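Local coordinates for porin protein associated with imipenem resistance (Acinetobacter baumannii, PDB 4FUV) that forms an eight-stranded outer-membrane beta-barrel associated with imipenem resistance and probably takes part in the uptake of ornithine and imipenem, at residues 75-83 and 94-102; 14-22 and 32-40. All blocks are in the same frame, centred on the assembly; numbering follows the deposited sequence.

Both contacts are antiparallel strand pairings in the wall of one beta-barrel, their centres 12 Å apart, with strand 42-56 lying between strands 29-37 and 64-81. Side chains on the inner face join them directly. Arg22 of contact 2 reaches Glu80 of contact 1 by a salt bridge, NH1 to OE2 2.8 Å, and its NH2 lies 3.0 Å from Tyr76 OH in a probable hydrogen bond. The same hydroxyl packs 3.4 Å from Ala33 CB. Each contact also meets detergent: Val75 of contact 1 touches one C8E molecule, consistent with a membrane-facing surface there, while a second lies against Leu16 and Ile17 of contact 2, in the turn before strand 20-26.

Contact 1 (75-83 and 94-102); sequences VYLNAEIRP and GLYVAAGAA. With C8E ((hydroxyethyloxy)tri(ethyloxy)octane), chain C.
Tyr96 lays its ring beside two charged side chains of the neighbouring strand, Glu80 and Arg82, and this is where the contact is packed most tightly. The Glu80 carboxylate stacks over one ring face, its plane 23° from the ring and OE2 3.5 Å from Tyr96 CE2. Arg82 runs alongside the tyrosine, with NH2 3.8 Å from Tyr96 CD1 and the guanidinium only 14° from the ring plane. Tyr96 CG stands between its own backbone N and carbonyl carbon, a torsion that sets the ring against Glu80 and alongside Arg82. Tyr96 CB packs on Arg82 CG at 3.7 Å. Within segment 75-83, Arg82 NH1 donates to Glu80 OE1 at 3.2 Å, nearly straight at 173° and in the guanidinium plane.

The other face is looser. Leu77, Ala79 and Ile81 pair with Ala101, Ala99 and Val97, and the alanines leave little side-chain contact, the exception being Ile81 CB against Val97 CG1 at 3.6 Å. Six backbone hydrogen bonds carry these three pairs, among them Leu77 N to Ala101 O at 2.9 Å. Val75 CG2 reaches detergent, 3.6 Å from C8E C7.

Glu80 OE2 also bridges to Arg22, and Tyr96 OH bonds to Glu167. These links are consistent with a polar network tying neighbouring strands on the inner face; the two arginines would probably favour a charged Glu80.

Contact 2 (14-22 and 32-40); sequences NQLIPVGAR and GALLWQANP. With C8E ((hydroxyethyloxy)tri(ethyloxy)octane), chain I.
Trp36 and Pro18 lie side by side, the proline packed on the face of the indole. Pro18 CB sits 4.0 Å from the centroid of the five-membered ring and 13° off its normal, a CH-pi contact. With CG anti to its carbonyl carbon (chi1 -70°), the indole returns toward segment 14-22 although its CB points away. Its NE1 donates to Leu16 O at 2.8 Å. That oxygen lies in the indole plane, yet the donor stands 68° out of the carbonyl plane, so the bond misses the lone pairs. The acceptor belongs to a type I turn from Asn14 to Ile17, in which Asn14 OD1 accepts from Leu16 N as an Asx turn. A water joins Ile17 O to Gln37 N.

Val19 and Gly20 both face Leu35, a classic beta bulge: Val19 N donates to Leu35 O at 2.8 Å, while the bond from Gly20 N is weak. Val19 CG2, placed between its own backbone N and carbonyl carbon, comes 3.3 Å from Leu35 O; CG1 meets Gln37 CB at 3.9 Å.

Regular pairing resumes beyond the bulge. Arg22 extends from CG to NE and crosses Leu35 at about a right angle, with Leu35 CD2 over one guanidinium face, 3.8 Å from Arg22 NH1. The polar end of Arg22 forms salt bridges with Glu24 and Glu80.

The hairpin of strands 20-26 and 29-37 is flanked by strand 213-224, bonded through Ala21 to Phe223, and by strand 42-56, bonded through Leu34 to Leu46; Pro18 O also accepts from Trp225, near the chain's end.

Contact 1 (75-83 and 94-102)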
# COMPACT_ATOMS: atom_id res chain seq x y z
N VAL A 75 -0.92 -31.26 -17.78
CA VAL A 75 -2.07 -32.16 -17.76
C VAL A 75 -2.28 -32.61 -16.32
O VAL A 75 -1.35 -33.06 -15.67
CB VAL A 75 -1.83 -33.44 -18.60
CG1 VAL A 75 -3.04 -34.37 -18.51
CG2 VAL A 75 -1.52 -33.09 -20.03
N TYR A 76 -3.52 -32.52 -15.83
CA TYR A 76 -3.76 -32.88 -14.43
C TYR A 76 -4.96 -33.78 -14.21
O TYR A 76 -5.95 -33.75 -14.96
CB TYR A 76 -3.86 -31.62 -13.55
CG TYR A 76 -5.09 -30.75 -13.82
CD1 TYR A 76 -6.31 -31.01 -13.18
CD2 TYR A 76 -5.04 -29.68 -14.69
CE1 TYR A 76 -7.43 -30.23 -13.41
CE2 TYR A 76 -6.16 -28.89 -14.94
CZ TYR A 76 -7.36 -29.16 -14.28
OH TYR A 76 -8.50 -28.41 -14.48
N LEU A 77 -4.86 -34.60 -13.18
CA LEU A 77 -5.98 -35.43 -12.76
C LEU A 77 -6.18 -35.24 -11.26
O LEU A 77 -5.31 -35.58 -10.45
CB LEU A 77 -5.72 -36.89 -13.08
CG LEU A 77 -6.85 -37.84 -12.67
CD1 LEU A 77 -8.13 -37.48 -13.42
CD2 LEU A 77 -6.44 -39.28 -12.93
N ASN A 78 -7.33 -34.67 -10.89
CA ASN A 78 -7.65 -34.45 -9.48
C ASN A 78 -8.90 -35.17 -9.03
O ASN A 78 -9.90 -35.21 -9.75
CB ASN A 78 -7.84 -32.96 -9.18
CG ASN A 78 -6.57 -32.18 -9.35
OD1 ASN A 78 -5.50 -32.69 -9.06
ND2 ASN A 78 -6.67 -30.94 -9.82
N ALA A 79 -8.83 -35.73 -7.83
CA ALA A 79 -10.04 -36.08 -7.08
C ALA A 79 -10.55 -34.81 -6.40
O ALA A 79 -9.75 -34.02 -5.86
CB ALA A 79 -9.73 -37.13 -6.03
N GLU A 80 -11.86 -34.59 -6.43
CA GLU A 80 -12.45 -33.50 -5.67
C GLU A 80 -13.40 -34.03 -4.59
O GLU A 80 -14.35 -34.76 -4.86
CB GLU A 80 -13.18 -32.51 -6.59
CG GLU A 80 -12.32 -32.01 -7.76
CD GLU A 80 -13.01 -30.92 -8.57
OE1 GLU A 80 -14.26 -30.82 -8.52
OE2 GLU A 80 -12.29 -30.16 -9.25
N ILE A 81 -13.12 -33.66 -3.35
CA ILE A 81 -13.91 -34.12 -2.23
C ILE A 81 -14.74 -32.98 -1.66
O ILE A 81 -14.20 -31.97 -1.22
CB ILE A 81 -13.04 -34.76 -1.12
CG1 ILE A 81 -12.40 -36.05 -1.63
CG2 ILE A 81 -13.91 -35.06 0.13
CD1 ILE A 81 -11.01 -35.90 -2.18
N ARG A 82 -16.06 -33.17 -1.67
CA ARG A 82 -16.99 -32.17 -1.17
C ARG A 82 -17.60 -32.63 0.15
O ARG A 82 -18.47 -33.50 0.14
CB ARG A 82 -18.10 -31.93 -2.21
CG ARG A 82 -17.63 -31.24 -3.47
CD ARG A 82 -18.74 -31.17 -4.56
NE ARG A 82 -18.56 -30.02 -5.44
CZ ARG A 82 -17.57 -29.91 -6.33
NH1 ARG A 82 -16.68 -30.89 -6.49
NH2 ARG A 82 -17.48 -28.82 -7.09
N PRO A 83 -17.12 -32.08 1.28
CA PRO A 83 -17.62 -32.53 2.59
C PRO A 83 -19.13 -32.30 2.74
O PRO A 83 -19.78 -33.04 3.46
CB PRO A 83 -16.83 -31.66 3.60
CG PRO A 83 -15.52 -31.38 2.88
CD PRO A 83 -15.94 -31.20 1.41
N GLY A 94 -20.56 -26.28 -3.09
CA GLY A 94 -19.45 -25.82 -3.92
C GLY A 94 -18.07 -25.93 -3.30
O GLY A 94 -17.05 -25.76 -3.99
N LEU A 95 -18.01 -26.21 -2.00
CA LEU A 95 -16.71 -26.28 -1.31
C LEU A 95 -16.03 -27.65 -1.49
O LEU A 95 -16.64 -28.69 -1.23
CB LEU A 95 -16.87 -25.93 0.17
CG LEU A 95 -17.29 -24.50 0.51
CD1 LEU A 95 -17.73 -24.43 1.98
CD2 LEU A 95 -16.13 -23.54 0.26
N TYR A 96 -14.78 -27.66 -1.92
CA TYR A 96 -14.11 -28.94 -2.11
C TYR A 96 -12.61 -28.91 -1.84
O TYR A 96 -11.97 -27.86 -1.93
CB TYR A 96 -14.37 -29.50 -3.52
CG TYR A 96 -13.74 -28.73 -4.68
CD1 TYR A 96 -14.41 -27.65 -5.26
CD2 TYR A 96 -12.50 -29.09 -5.22
CE1 TYR A 96 -13.87 -26.95 -6.33
CE2 TYR A 96 -11.94 -28.37 -6.30
CZ TYR A 96 -12.64 -27.31 -6.84
OH TYR A 96 -12.12 -26.58 -7.89
N VAL A 97 -12.06 -30.07 -1.51
CA VAL A 97 -10.61 -30.24 -1.47
C VAL A 97 -10.21 -31.09 -2.67
O VAL A 97 -10.85 -32.12 -2.97
CB VAL A 97 -10.12 -30.89 -0.14
CG1 VAL A 97 -10.91 -32.13 0.16
CG2 VAL A 97 -8.62 -31.22 -0.20
N ALA A 98 -9.20 -30.62 -3.37
CA ALA A 98 -8.63 -31.28 -4.55
C ALA A 98 -7.32 -31.98 -4.19
O ALA A 98 -6.42 -31.38 -3.58
CB ALA A 98 -8.38 -30.25 -5.66
N ALA A 99 -7.21 -33.23 -4.59
CA ALA A 99 -5.98 -33.97 -4.41
C ALA A 99 -5.74 -34.78 -5.67
O ALA A 99 -6.63 -35.46 -6.17
CB ALA A 99 -6.08 -34.87 -3.22
N GLY A 100 -4.52 -34.71 -6.18
CA GLY A 100 -4.21 -35.44 -7.40
C GLY A 100 -2.78 -35.25 -7.84
O GLY A 100 -1.86 -35.11 -7.02
N ALA A 101 -2.60 -35.24 -9.15
CA ALA A 101 -1.26 -35.13 -9.70
C ALA A 101 -1.25 -34.57 -11.10
O ALA A 101 -2.27 -34.53 -11.80
CB ALA A 101 -0.56 -36.49 -9.68
N ALA A 102 -0.08 -34.14 -11.54
CA ALA A 102 -0.03 -33.57 -12.87
C ALA A 102 1.31 -33.78 -13.52
O ALA A 102 2.34 -33.93 -12.84
CB ALA A 102 -0.38 -32.10 -12.81
C1 C8E C . -8.76 -33.38 -21.35
C2 C8E C . -7.25 -33.54 -21.14
C3 C8E C . -6.52 -33.74 -22.46
C4 C8E C . -5.05 -34.11 -22.27
C5 C8E C . -4.14 -33.13 -23.01
C6 C8E C . -2.90 -33.78 -23.61
C7 C8E C . -1.71 -32.82 -23.57
C8 C8E C . -0.44 -33.46 -24.11
O9 C8E C . 0.69 -32.73 -23.69
C10 C8E C . 1.36 -33.33 -22.60

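Contact 2 (14-22 and 32-40)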
# COMPACT_ATOMS: atom_id res chain seq x y z
N ASN A 14 -24.17 -44.17 -15.47
CA ASN A 14 -22.89 -44.79 -15.79
C ASN A 14 -21.74 -43.96 -15.23
O ASN A 14 -21.60 -42.77 -15.54
CB ASN A 14 -22.76 -44.95 -17.31
CG ASN A 14 -21.56 -45.79 -17.73
OD1 ASN A 14 -20.63 -45.99 -16.96
ND2 ASN A 14 -21.59 -46.27 -18.96
N GLN A 15 -20.91 -44.59 -14.41
CA GLN A 15 -19.77 -43.95 -13.77
C GLN A 15 -18.75 -43.39 -14.76
O GLN A 15 -18.06 -42.41 -14.46
CB GLN A 15 -19.05 -44.94 -12.84
CG GLN A 15 -19.85 -45.37 -11.62
CD GLN A 15 -20.03 -44.26 -10.61
OE1 GLN A 15 -19.47 -43.17 -10.77
NE2 GLN A 15 -20.81 -44.51 -9.57
N LEU A 16 -18.65 -44.01 -15.92
CA LEU A 16 -17.59 -43.64 -16.85
C LEU A 16 -17.91 -42.38 -17.63
O LEU A 16 -17.06 -41.83 -18.33
CB LEU A 16 -17.27 -44.79 -17.80
CG LEU A 16 -16.60 -46.02 -17.17
CD1 LEU A 16 -15.79 -45.65 -15.93
CD2 LEU A 16 -17.63 -47.09 -16.85
N ILE A 17 -19.15 -41.90 -17.50
CA ILE A 17 -19.61 -40.78 -18.31
C ILE A 17 -19.52 -39.49 -17.54
O ILE A 17 -20.06 -39.37 -16.44
CB ILE A 17 -21.05 -40.98 -18.81
CG1 ILE A 17 -21.14 -42.28 -19.61
CG2 ILE A 17 -21.49 -39.79 -19.66
CD1 ILE A 17 -22.53 -42.62 -20.08
N PRO A 18 -18.80 -38.52 -18.11
CA PRO A 18 -18.62 -37.25 -17.40
C PRO A 18 -19.95 -36.54 -17.23
O PRO A 18 -20.89 -36.74 -18.01
CB PRO A 18 -17.68 -36.46 -18.33
CG PRO A 18 -17.77 -37.11 -19.63
CD PRO A 18 -18.08 -38.55 -19.38
N VAL A 19 -20.04 -35.74 -16.18
CA VAL A 19 -21.23 -34.99 -15.84
C VAL A 19 -21.13 -33.59 -16.43
O VAL A 19 -22.13 -32.88 -16.56
CB VAL A 19 -21.40 -34.88 -14.31
CG1 VAL A 19 -21.78 -36.22 -13.73
CG2 VAL A 19 -20.08 -34.34 -13.67
N GLY A 20 -19.92 -33.19 -16.79
CA GLY A 20 -19.74 -31.86 -17.32
C GLY A 20 -18.31 -31.51 -17.66
O GLY A 20 -17.43 -32.37 -17.75
N ALA A 21 -18.10 -30.22 -17.87
CA ALA A 21 -16.81 -29.72 -18.29
C ALA A 21 -16.63 -28.31 -17.74
O ALA A 21 -17.58 -27.67 -17.30
CB ALA A 21 -16.72 -29.71 -19.81
N ARG A 22 -15.40 -27.84 -17.71
CA ARG A 22 -15.18 -26.49 -17.25
C ARG A 22 -14.11 -25.81 -18.07
O ARG A 22 -13.23 -26.48 -18.63
CB ARG A 22 -14.86 -26.46 -15.76
CG ARG A 22 -13.45 -26.92 -15.37
CD ARG A 22 -13.26 -26.96 -13.85
NE ARG A 22 -11.95 -27.49 -13.49
CZ ARG A 22 -11.67 -28.17 -12.38
NH1 ARG A 22 -12.62 -28.41 -11.47
NH2 ARG A 22 -10.43 -28.60 -12.17
N GLY A 32 -9.04 -26.18 -19.61
CA GLY A 32 -10.21 -26.67 -18.91
C GLY A 32 -10.10 -28.14 -18.58
O GLY A 32 -9.03 -28.73 -18.71
N ALA A 33 -11.22 -28.72 -18.17
CA ALA A 33 -11.24 -30.10 -17.69
C ALA A 33 -12.57 -30.78 -17.99
O ALA A 33 -13.60 -30.11 -18.14
CB ALA A 33 -10.94 -30.16 -16.16
N LEU A 34 -12.53 -32.10 -18.08
CA LEU A 34 -13.74 -32.93 -18.11
C LEU A 34 -13.98 -33.33 -16.67
O LEU A 34 -13.01 -33.52 -15.91
CB LEU A 34 -13.46 -34.18 -18.95
CG LEU A 34 -14.35 -34.58 -20.12
CD1 LEU A 34 -14.95 -33.37 -20.81
CD2 LEU A 34 -13.53 -35.41 -21.09
N LEU A 35 -15.24 -33.44 -16.28
CA LEU A 35 -15.59 -33.68 -14.87
C LEU A 35 -16.45 -34.93 -14.73
O LEU A 35 -17.44 -35.07 -15.46
CB LEU A 35 -16.39 -32.51 -14.31
CG LEU A 35 -15.82 -31.09 -14.36
CD1 LEU A 35 -16.89 -30.05 -13.96
CD2 LEU A 35 -14.63 -30.99 -13.45
N TRP A 36 -16.09 -35.81 -13.79
CA TRP A 36 -16.91 -36.97 -13.45
C TRP A 36 -17.35 -36.81 -12.00
O TRP A 36 -16.62 -36.23 -11.20
CB TRP A 36 -16.13 -38.29 -13.57
CG TRP A 36 -15.78 -38.71 -14.97
CD1 TRP A 36 -16.40 -39.68 -15.73
CD2 TRP A 36 -14.74 -38.18 -15.79
NE1 TRP A 36 -15.80 -39.78 -16.96
CE2 TRP A 36 -14.77 -38.86 -17.03
CE3 TRP A 36 -13.77 -37.18 -15.60
CZ2 TRP A 36 -13.89 -38.59 -18.06
CZ3 TRP A 36 -12.89 -36.90 -16.64
CH2 TRP A 36 -12.95 -37.60 -17.85
N GLN A 37 -18.53 -37.33 -11.68
CA GLN A 37 -19.02 -37.33 -10.30
C GLN A 37 -19.40 -38.77 -9.93
O GLN A 37 -20.30 -39.37 -10.52
CB GLN A 37 -20.20 -36.35 -10.14
CG GLN A 37 -20.54 -35.92 -8.70
CD GLN A 37 -19.57 -34.88 -8.11
OE1 GLN A 37 -19.18 -33.92 -8.77
NE2 GLN A 37 -19.20 -35.07 -6.84
N ALA A 38 -18.67 -39.35 -8.99
CA ALA A 38 -18.92 -40.73 -8.59
C ALA A 38 -20.10 -40.81 -7.62
O ALA A 38 -20.91 -41.73 -7.69
CB ALA A 38 -17.67 -41.36 -7.97
N ASN A 39 -20.18 -39.81 -6.74
CA ASN A 39 -21.32 -39.64 -5.84
C ASN A 39 -21.30 -38.16 -5.41
O ASN A 39 -20.41 -37.43 -5.84
CB ASN A 39 -21.23 -40.64 -4.67
CG ASN A 39 -19.98 -40.45 -3.81
OD1 ASN A 39 -19.64 -39.33 -3.40
ND2 ASN A 39 -19.32 -41.56 -3.51
N PRO A 40 -22.27 -37.70 -4.59
CA PRO A 40 -22.23 -36.26 -4.29
C PRO A 40 -20.94 -35.77 -3.61
O PRO A 40 -20.64 -34.58 -3.66
CB PRO A 40 -23.41 -36.07 -3.34
CG PRO A 40 -24.38 -37.17 -3.71
CD PRO A 40 -23.51 -38.34 -4.10
C17 C8E I . -17.96 -43.72 -21.46
O18 C8E I . -17.41 -42.87 -22.44
C19 C8E I . -16.39 -42.03 -21.92
C20 C8E I . -16.41 -40.70 -22.68
O21 C8E I . -15.18 -40.01 -22.49
O HOH W 1 -19.59 -38.95 -13.78